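Local structure of 455aa long hypothetical phospho-sugar mutase (Sulfolobus tokodaii, 2F7L) at residues 373-378 with 447-452; 394-399 with 442-447. The protein catalyses the interconversion of the 6-phosphate and 1-phosphate forms of glucosamine and galactosamine, with magnesium as cofactor, on the way to UDP-linked N-acetylated sugars. One frame throughout, in Å; residues are numbered along the deposited sequence.

Interaction 1: 373-378 with 447-452; sequences VKTKVD and ELKKIV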
ATOM      1  N   VAL A 373      -0.104  16.196 -14.720  1.00 41.62           N
ATOM      2  CA  VAL A 373      -0.897  17.377 -14.408  1.00 41.21           C
ATOM      3  C   VAL A 373      -2.170  16.793 -13.823  1.00 41.64           C
ATOM      4  O   VAL A 373      -2.850  16.000 -14.480  1.00 41.96           O
ATOM      5  CB  VAL A 373      -1.249  18.204 -15.679  1.00 40.73           C
ATOM      6  CG1 VAL A 373      -2.090  19.423 -15.302  1.00 39.12           C
ATOM      7  CG2 VAL A 373       0.017  18.640 -16.384  1.00 40.02           C
ATOM      8  N   LYS A 374      -2.486  17.173 -12.591  1.00 41.76           N
ATOM      9  CA  LYS A 374      -3.667  16.653 -11.906  1.00 42.18           C
ATOM     10  C   LYS A 374      -4.530  17.820 -11.439  1.00 42.16           C
ATOM     11  O   LYS A 374      -4.110  18.959 -11.554  1.00 41.83           O
ATOM     12  CB  LYS A 374      -3.231  15.811 -10.695  1.00 41.76           C
ATOM     13  CG  LYS A 374      -3.124  16.629  -9.407  1.00 42.67           C
ATOM     14  CD  LYS A 374      -1.873  16.337  -8.584  1.00 42.59           C
ATOM     15  CE  LYS A 374      -1.924  14.986  -7.927  1.00 41.57           C
ATOM     16  NZ  LYS A 374      -2.032  13.964  -8.977  1.00 42.01           N
ATOM     17  N   THR A 375      -5.723  17.525 -10.913  1.00 43.16           N
ATOM     18  CA  THR A 375      -6.662  18.540 -10.403  1.00 44.14           C
ATOM     19  C   THR A 375      -7.921  17.947  -9.782  1.00 43.30           C
ATOM     20  O   THR A 375      -8.264  16.791 -10.023  1.00 43.45           O
ATOM     21  CB  THR A 375      -7.113  19.521 -11.513  1.00 45.48           C
ATOM     22  OG1 THR A 375      -5.996  20.323 -11.907  1.00 48.91           O
ATOM     23  CG2 THR A 375      -8.211  20.454 -11.024  1.00 45.76           C
ATOM     24  N   LYS A 376      -8.593  18.744  -8.961  1.00 42.63           N
ATOM     25  CA  LYS A 376      -9.836  18.322  -8.326  1.00 42.32           C
ATOM     26  C   LYS A 376     -10.904  19.326  -8.744  1.00 41.41           C
ATOM     27  O   LYS A 376     -10.647  20.517  -8.786  1.00 41.00           O
ATOM     28  CB  LYS A 376      -9.699  18.321  -6.789  1.00 42.16           C
ATOM     29  CG  LYS A 376      -8.442  17.614  -6.265  1.00 42.12           C
ATOM     30  CD  LYS A 376      -8.634  16.918  -4.902  1.00 42.23           C
ATOM     31  CE  LYS A 376      -8.553  17.870  -3.709  1.00 42.61           C
ATOM     32  NZ  LYS A 376      -8.946  17.223  -2.403  1.00 41.48           N
ATOM     33  N   VAL A 377     -12.086  18.851  -9.102  1.00 41.40           N
ATOM     34  CA  VAL A 377     -13.173  19.764  -9.455  1.00 41.33           C
ATOM     35  C   VAL A 377     -14.450  19.259  -8.802  1.00 41.33           C
ATOM     36  O   VAL A 377     -14.770  18.072  -8.856  1.00 40.81           O
ATOM     37  CB  VAL A 377     -13.337  19.940 -11.002  1.00 40.86           C
ATOM     38  CG1 VAL A 377     -12.595  18.844 -11.723  1.00 41.46           C
ATOM     39  CG2 VAL A 377     -14.819  19.977 -11.394  1.00 39.18           C
ATOM     40  N   ASP A 378     -15.147  20.178  -8.146  1.00 42.62           N
ATOM     41  CA  ASP A 378     -16.369  19.856  -7.429  1.00 43.84           C
ATOM     42  C   ASP A 378     -17.426  19.327  -8.345  1.00 44.52           C
ATOM     43  O   ASP A 378     -17.484  19.684  -9.521  1.00 44.06           O
ATOM     44  CB  ASP A 378     -16.941  21.073  -6.714  1.00 44.89           C
ATOM     45  CG  ASP A 378     -16.055  21.579  -5.593  1.00 46.51           C
ATOM     46  OD1 ASP A 378     -16.565  22.378  -4.777  1.00 49.05           O
ATOM     47  OD2 ASP A 378     -14.863  21.208  -5.521  1.00 47.06           O
ATOM     48  N   GLU A 447      -9.320  20.694 -20.947  1.00 44.54           N
ATOM     49  CA  GLU A 447     -10.502  20.235 -21.674  1.00 44.76           C
ATOM     50  C   GLU A 447     -11.391  19.424 -20.726  1.00 43.89           C
ATOM     51  O   GLU A 447     -12.576  19.711 -20.545  1.00 43.06           O
ATOM     52  CB  GLU A 447     -10.094  19.361 -22.872  1.00 46.07           C
ATOM     53  CG  GLU A 447      -9.530  20.115 -24.065  1.00 47.54           C
ATOM     54  CD  GLU A 447     -10.328  21.381 -24.358  1.00 49.32           C
ATOM     55  OE1 GLU A 447     -10.019  22.426 -23.739  1.00 49.47           O
ATOM     56  OE2 GLU A 447     -11.273  21.335 -25.188  1.00 49.56           O
ATOM     57  N   LEU A 448     -10.790  18.414 -20.114  1.00 43.07           N
ATOM     58  CA  LEU A 448     -11.508  17.557 -19.197  1.00 42.94           C
ATOM     59  C   LEU A 448     -12.213  18.368 -18.103  1.00 43.28           C
ATOM     60  O   LEU A 448     -13.413  18.162 -17.846  1.00 42.40           O
ATOM     61  CB  LEU A 448     -10.536  16.526 -18.595  1.00 41.39           C
ATOM     62  CG  LEU A 448      -9.930  15.525 -19.588  1.00 39.80           C
ATOM     63  CD1 LEU A 448      -8.762  14.822 -18.943  1.00 39.19           C
ATOM     64  CD2 LEU A 448     -10.976  14.520 -20.047  1.00 37.44           C
ATOM     65  N   LYS A 449     -11.474  19.289 -17.476  1.00 43.46           N
ATOM     66  CA  LYS A 449     -12.021  20.136 -16.410  1.00 44.26           C
ATOM     67  C   LYS A 449     -13.345  20.749 -16.875  1.00 44.68           C
ATOM     68  O   LYS A 449     -14.328  20.758 -16.136  1.00 43.82           O
ATOM     69  CB  LYS A 449     -11.021  21.248 -16.050  1.00 44.76           C
ATOM     70  CG  LYS A 449     -11.272  21.991 -14.733  1.00 44.80           C
ATOM     71  CD  LYS A 449      -9.960  22.620 -14.272  1.00 46.86           C
ATOM     72  CE  LYS A 449      -9.954  23.083 -12.804  1.00 49.33           C
ATOM     73  NZ  LYS A 449     -10.615  24.410 -12.526  1.00 49.62           N
ATOM     74  N   LYS A 450     -13.361  21.244 -18.110  1.00 45.42           N
ATOM     75  CA  LYS A 450     -14.559  21.839 -18.670  1.00 46.39           C
ATOM     76  C   LYS A 450     -15.702  20.853 -18.644  1.00 46.59           C
ATOM     77  O   LYS A 450     -16.717  21.104 -18.005  1.00 46.37           O
ATOM     78  CB  LYS A 450     -14.328  22.279 -20.111  1.00 47.42           C
ATOM     79  CG  LYS A 450     -14.057  23.759 -20.251  1.00 49.48           C
ATOM     80  CD  LYS A 450     -12.574  24.062 -20.385  1.00 51.14           C
ATOM     81  CE  LYS A 450     -12.131  24.029 -21.852  1.00 52.14           C
ATOM     82  NZ  LYS A 450     -12.274  22.670 -22.463  1.00 53.62           N
ATOM     83  N   ILE A 451     -15.520  19.729 -19.339  1.00 47.02           N
ATOM     84  CA  ILE A 451     -16.535  18.674 -19.426  1.00 46.83           C
ATOM     85  C   ILE A 451     -17.050  18.238 -18.060  1.00 47.35           C
ATOM     86  O   ILE A 451     -18.249  18.019 -17.879  1.00 46.28           O
ATOM     87  CB  ILE A 451     -15.986  17.410 -20.132  1.00 46.15           C
ATOM     88  CG1 ILE A 451     -15.532  17.747 -21.545  1.00 45.73           C
ATOM     89  CG2 ILE A 451     -17.051  16.325 -20.166  1.00 45.11           C
ATOM     90  CD1 ILE A 451     -14.943  16.566 -22.285  1.00 46.32           C
ATOM     91  N   VAL A 452     -16.131  18.099 -17.106  1.00 48.43           N
ATOM     92  CA  VAL A 452     -16.497  17.672 -15.760  1.00 49.68           C
ATOM     93  C   VAL A 452     -17.364  18.748 -15.158  1.00 50.99           C
ATOM     94  O   VAL A 452     -18.301  18.472 -14.412  1.00 51.30           O
ATOM     95  CB  VAL A 452     -15.244  17.442 -14.869  1.00 49.17           C
ATOM     96  CG1 VAL A 452     -15.652  17.304 -13.415  1.00 48.05           C
ATOM     97  CG2 VAL A 452     -14.501  16.189 -15.331  1.00 47.90           C
TER
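Val377 meets Val452, and Thr375 meets Lys449, where helix 438-452 lies against edge strand 371-378 in the C-terminal domain of this phosphohexose mutase, whose two helices pack on one antiparallel sheet. Both valines direct CB toward the opposite segment, and their branches cross at a slant. CG1 of Val452 is the methyl that reaches over: it stands 3.5 Å from Val377 CG2 and 3.8 Å from Val377 CG1, so that one methyl touches both branches of Val377. With CG1 anti to the backbone N (chi1 167°), this methyl is the branch of Val452 brought to Val377. Both valines are buried, and both also touch Ile431 on the neighbouring strand 428-435, while Val452 reaches Val420 and Ile388 as well, which joins the pair to strand 416-422 and helix 385-396.

Two residues back along the strand, the other pair is less buried. Lys449 leaves the helix as an extended chain and crosses the short Thr375 side chain at about a right angle, meeting the threonine methyl with CE, its last carbon before NZ. The chain bends only at its last torsion (chi4 -80°), and the ammonium has Glu453 as a distant, weak ionic partner. The touching atoms are Lys449 CE and Thr375 CG2, 3.6 Å apart.

Interaction 2: 394-399 with 442-447; sequences EVYSTS and NNLVNE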
ATOM      1  N   GLU A 394     -17.487   9.494 -25.019  1.00 56.99           N
ATOM      2  CA  GLU A 394     -17.879   9.681 -26.406  1.00 58.33           C
ATOM      3  C   GLU A 394     -17.267  10.898 -27.071  1.00 57.56           C
ATOM      4  O   GLU A 394     -17.766  11.370 -28.085  1.00 57.65           O
ATOM      5  CB  GLU A 394     -19.401   9.737 -26.537  1.00 60.46           C
ATOM      6  CG  GLU A 394     -20.036  11.015 -26.027  1.00 63.78           C
ATOM      7  CD  GLU A 394     -21.557  10.947 -26.068  1.00 65.61           C
ATOM      8  OE1 GLU A 394     -22.103  10.703 -27.172  1.00 66.77           O
ATOM      9  OE2 GLU A 394     -22.201  11.135 -25.004  1.00 66.16           O
ATOM     10  N   VAL A 395     -16.196  11.417 -26.494  1.00 56.79           N
ATOM     11  CA  VAL A 395     -15.517  12.540 -27.107  1.00 56.79           C
ATOM     12  C   VAL A 395     -14.041  12.214 -27.185  1.00 56.94           C
ATOM     13  O   VAL A 395     -13.335  12.734 -28.045  1.00 56.56           O
ATOM     14  CB  VAL A 395     -15.738  13.895 -26.345  1.00 56.51           C
ATOM     15  CG1 VAL A 395     -15.700  13.696 -24.860  1.00 56.93           C
ATOM     16  CG2 VAL A 395     -14.669  14.894 -26.743  1.00 55.23           C
ATOM     17  N   TYR A 396     -13.569  11.339 -26.300  1.00 57.67           N
ATOM     18  CA  TYR A 396     -12.157  10.977 -26.335  1.00 58.90           C
ATOM     19  C   TYR A 396     -11.881   9.571 -26.854  1.00 60.00           C
ATOM     20  O   TYR A 396     -10.772   9.281 -27.320  1.00 59.95           O
ATOM     21  CB  TYR A 396     -11.497  11.201 -24.977  1.00 57.94           C
ATOM     22  CG  TYR A 396     -11.183  12.657 -24.733  1.00 57.55           C
ATOM     23  CD1 TYR A 396     -12.064  13.479 -24.021  1.00 57.49           C
ATOM     24  CD2 TYR A 396     -10.024  13.228 -25.250  1.00 56.73           C
ATOM     25  CE1 TYR A 396     -11.792  14.833 -23.831  1.00 57.25           C
ATOM     26  CE2 TYR A 396      -9.746  14.579 -25.072  1.00 56.89           C
ATOM     27  CZ  TYR A 396     -10.630  15.375 -24.363  1.00 57.07           C
ATOM     28  OH  TYR A 396     -10.353  16.713 -24.214  1.00 57.49           O
ATOM     29  N   SER A 397     -12.883   8.698 -26.781  1.00 61.36           N
ATOM     30  CA  SER A 397     -12.741   7.382 -27.331  1.00 62.43           C
ATOM     31  C   SER A 397     -12.433   7.539 -28.829  1.00 62.86           C
ATOM     32  O   SER A 397     -12.698   8.592 -29.415  1.00 62.50           O
ATOM     33  CB  SER A 397     -14.008   6.552 -27.145  1.00 62.87           C
ATOM     34  OG  SER A 397     -14.071   5.516 -28.107  1.00 64.20           O
ATOM     35  N   THR A 398     -11.890   6.507 -29.451  1.00 63.20           N
ATOM     36  CA  THR A 398     -11.508   6.591 -30.816  1.00 63.55           C
ATOM     37  C   THR A 398     -10.782   5.280 -31.117  1.00 63.91           C
ATOM     38  O   THR A 398      -9.983   4.852 -30.287  1.00 64.24           O
ATOM     39  CB  THR A 398     -10.524   7.749 -31.076  1.00 63.20           C
ATOM     40  OG1 THR A 398      -9.695   7.427 -32.192  1.00 64.36           O
ATOM     41  CG2 THR A 398      -9.652   7.979 -29.851  1.00 63.76           C
ATOM     42  N   SER A 399     -10.971   4.632 -32.260  1.00 64.15           N
ATOM     43  CA  SER A 399     -10.186   3.420 -32.565  1.00 64.01           C
ATOM     44  C   SER A 399      -8.673   3.689 -32.459  1.00 63.50           C
ATOM     45  O   SER A 399      -7.862   2.761 -32.506  1.00 63.26           O
ATOM     46  CB  SER A 399     -10.574   2.851 -33.932  1.00 64.22           C
ATOM     47  OG  SER A 399     -11.976   2.642 -34.029  1.00 64.05           O
ATOM     48  N   ASN A 442      -1.231  19.364 -20.004  1.00 49.39           N
ATOM     49  CA  ASN A 442      -1.878  20.480 -19.352  1.00 48.35           C
ATOM     50  C   ASN A 442      -3.166  20.806 -20.094  1.00 46.77           C
ATOM     51  O   ASN A 442      -4.221  21.027 -19.503  1.00 45.39           O
ATOM     52  CB  ASN A 442      -0.959  21.682 -19.365  1.00 50.08           C
ATOM     53  CG  ASN A 442      -1.485  22.794 -18.517  1.00 52.29           C
ATOM     54  OD1 ASN A 442      -1.547  22.662 -17.292  1.00 53.63           O
ATOM     55  ND2 ASN A 442      -1.891  23.900 -19.150  1.00 53.14           N
ATOM     56  N   ASN A 443      -3.051  20.837 -21.412  1.00 46.12           N
ATOM     57  CA  ASN A 443      -4.175  21.102 -22.289  1.00 45.25           C
ATOM     58  C   ASN A 443      -5.280  20.080 -22.006  1.00 44.53           C
ATOM     59  O   ASN A 443      -6.454  20.435 -21.824  1.00 44.29           O
ATOM     60  CB  ASN A 443      -3.706  20.988 -23.739  1.00 45.75           C
ATOM     61  CG  ASN A 443      -4.852  20.817 -24.703  1.00 46.29           C
ATOM     62  OD1 ASN A 443      -5.635  21.743 -24.921  1.00 46.10           O
ATOM     63  ND2 ASN A 443      -4.973  19.619 -25.276  1.00 46.22           N
ATOM     64  N   LEU A 444      -4.892  18.805 -21.972  1.00 43.43           N
ATOM     65  CA  LEU A 444      -5.824  17.707 -21.692  1.00 42.69           C
ATOM     66  C   LEU A 444      -6.660  17.970 -20.458  1.00 43.13           C
ATOM     67  O   LEU A 444      -7.899  17.899 -20.486  1.00 43.29           O
ATOM     68  CB  LEU A 444      -5.063  16.406 -21.469  1.00 41.18           C
ATOM     69  CG  LEU A 444      -4.738  15.598 -22.717  1.00 40.49           C
ATOM     70  CD1 LEU A 444      -3.841  14.428 -22.360  1.00 39.70           C
ATOM     71  CD2 LEU A 444      -6.037  15.143 -23.349  1.00 39.03           C
ATOM     72  N   VAL A 445      -5.961  18.259 -19.367  1.00 43.02           N
ATOM     73  CA  VAL A 445      -6.609  18.521 -18.105  1.00 43.39           C
ATOM     74  C   VAL A 445      -7.640  19.620 -18.262  1.00 43.97           C
ATOM     75  O   VAL A 445      -8.775  19.486 -17.788  1.00 43.92           O
ATOM     76  CB  VAL A 445      -5.570  18.910 -17.047  1.00 43.53           C
ATOM     77  CG1 VAL A 445      -6.258  19.253 -15.715  1.00 43.02           C
ATOM     78  CG2 VAL A 445      -4.585  17.760 -16.870  1.00 43.43           C
ATOM     79  N   ASN A 446      -7.250  20.694 -18.945  1.00 44.24           N
ATOM     80  CA  ASN A 446      -8.149  21.817 -19.158  1.00 44.59           C
ATOM     81  C   ASN A 446      -9.439  21.421 -19.838  1.00 44.17           C
ATOM     82  O   ASN A 446     -10.522  21.774 -19.365  1.00 43.07           O
ATOM     83  CB  ASN A 446      -7.453  22.898 -19.958  1.00 45.44           C
ATOM     84  CG  ASN A 446      -6.342  23.539 -19.180  1.00 46.59           C
ATOM     85  OD1 ASN A 446      -6.511  23.855 -17.998  1.00 46.49           O
ATOM     86  ND2 ASN A 446      -5.193  23.739 -19.827  1.00 47.36           N
ATOM     87  N   GLU A 447      -9.320  20.694 -20.947  1.00 44.54           N
ATOM     88  CA  GLU A 447     -10.502  20.235 -21.674  1.00 44.76           C
ATOM     89  C   GLU A 447     -11.391  19.424 -20.726  1.00 43.89           C
ATOM     90  O   GLU A 447     -12.576  19.711 -20.545  1.00 43.06           O
ATOM     91  CB  GLU A 447     -10.094  19.361 -22.872  1.00 46.07           C
ATOM     92  CG  GLU A 447      -9.530  20.115 -24.065  1.00 47.54           C
ATOM     93  CD  GLU A 447     -10.328  21.381 -24.358  1.00 49.32           C
ATOM     94  OE1 GLU A 447     -10.019  22.426 -23.739  1.00 49.47           O
ATOM     95  OE2 GLU A 447     -11.273  21.335 -25.188  1.00 49.56           O
TER
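The C-terminal domain lays two helices, 385-396 and 438-452, over one antiparallel sheet, and this contact joins the last turn of the first to the middle of the second. Tyr396 carries it from one side; Leu444 and Glu447, one helical turn apart, receive it on the other. The tyrosine points its CB toward helix 438-452, and with CG beside the backbone N (chi1 -78°) the ring spans the gap between backbones whose nearest CA atoms, those of Tyr396 and Leu444, are 10.3 Å apart.

At the far end of the ring, Tyr396 OH lies beside Glu447 CB and Glu447 CG, 3.5 Å from the latter. Glu447 CB sits near the plane of the ring, beyond its edge, and the two side chains cross at about a right angle. Glu447 then folds at chi2 (-43°); its carboxylate leads away from the phenol, and OE1 forms a salt bridge with Lys450 NZ. The ring and carboxylate planes stand 69° apart. Leu444 CD2 lies 4.1 Å from Tyr396 CE2, oblique to the ring. Phe418, from the sheet, meets the tyrosine edge-to-face, while Leu448 and Ile451 of the same helix add further aliphatic contacts.

The meeting is therefore chiefly carbon against ring, with the phenol oxygen set beside the methylenes of Glu447 and the glutamate charge directed to Lys450 instead of to the tyrosine.

In the fold
Strand 371-378 opens the C-terminal domain, at one edge of its five-stranded sheet, and helix 385-396 follows it directly. The chain then builds the other four strands, moving from the far edge back until strand 428-435 pairs with 371-378, and helix 438-452 comes last. Interaction 2 closes a loop of 42 residues holding those four strands; interaction 1 closes a larger loop of 68 residues around it, so the two are nested. Both use the last helix, and Glu447 belongs to a segment of each. Together they tie that helix to the edge strand and to the other helix; Val373 packing on Val445, and Leu448 and Ile451 on Tyr396, join the two contacts.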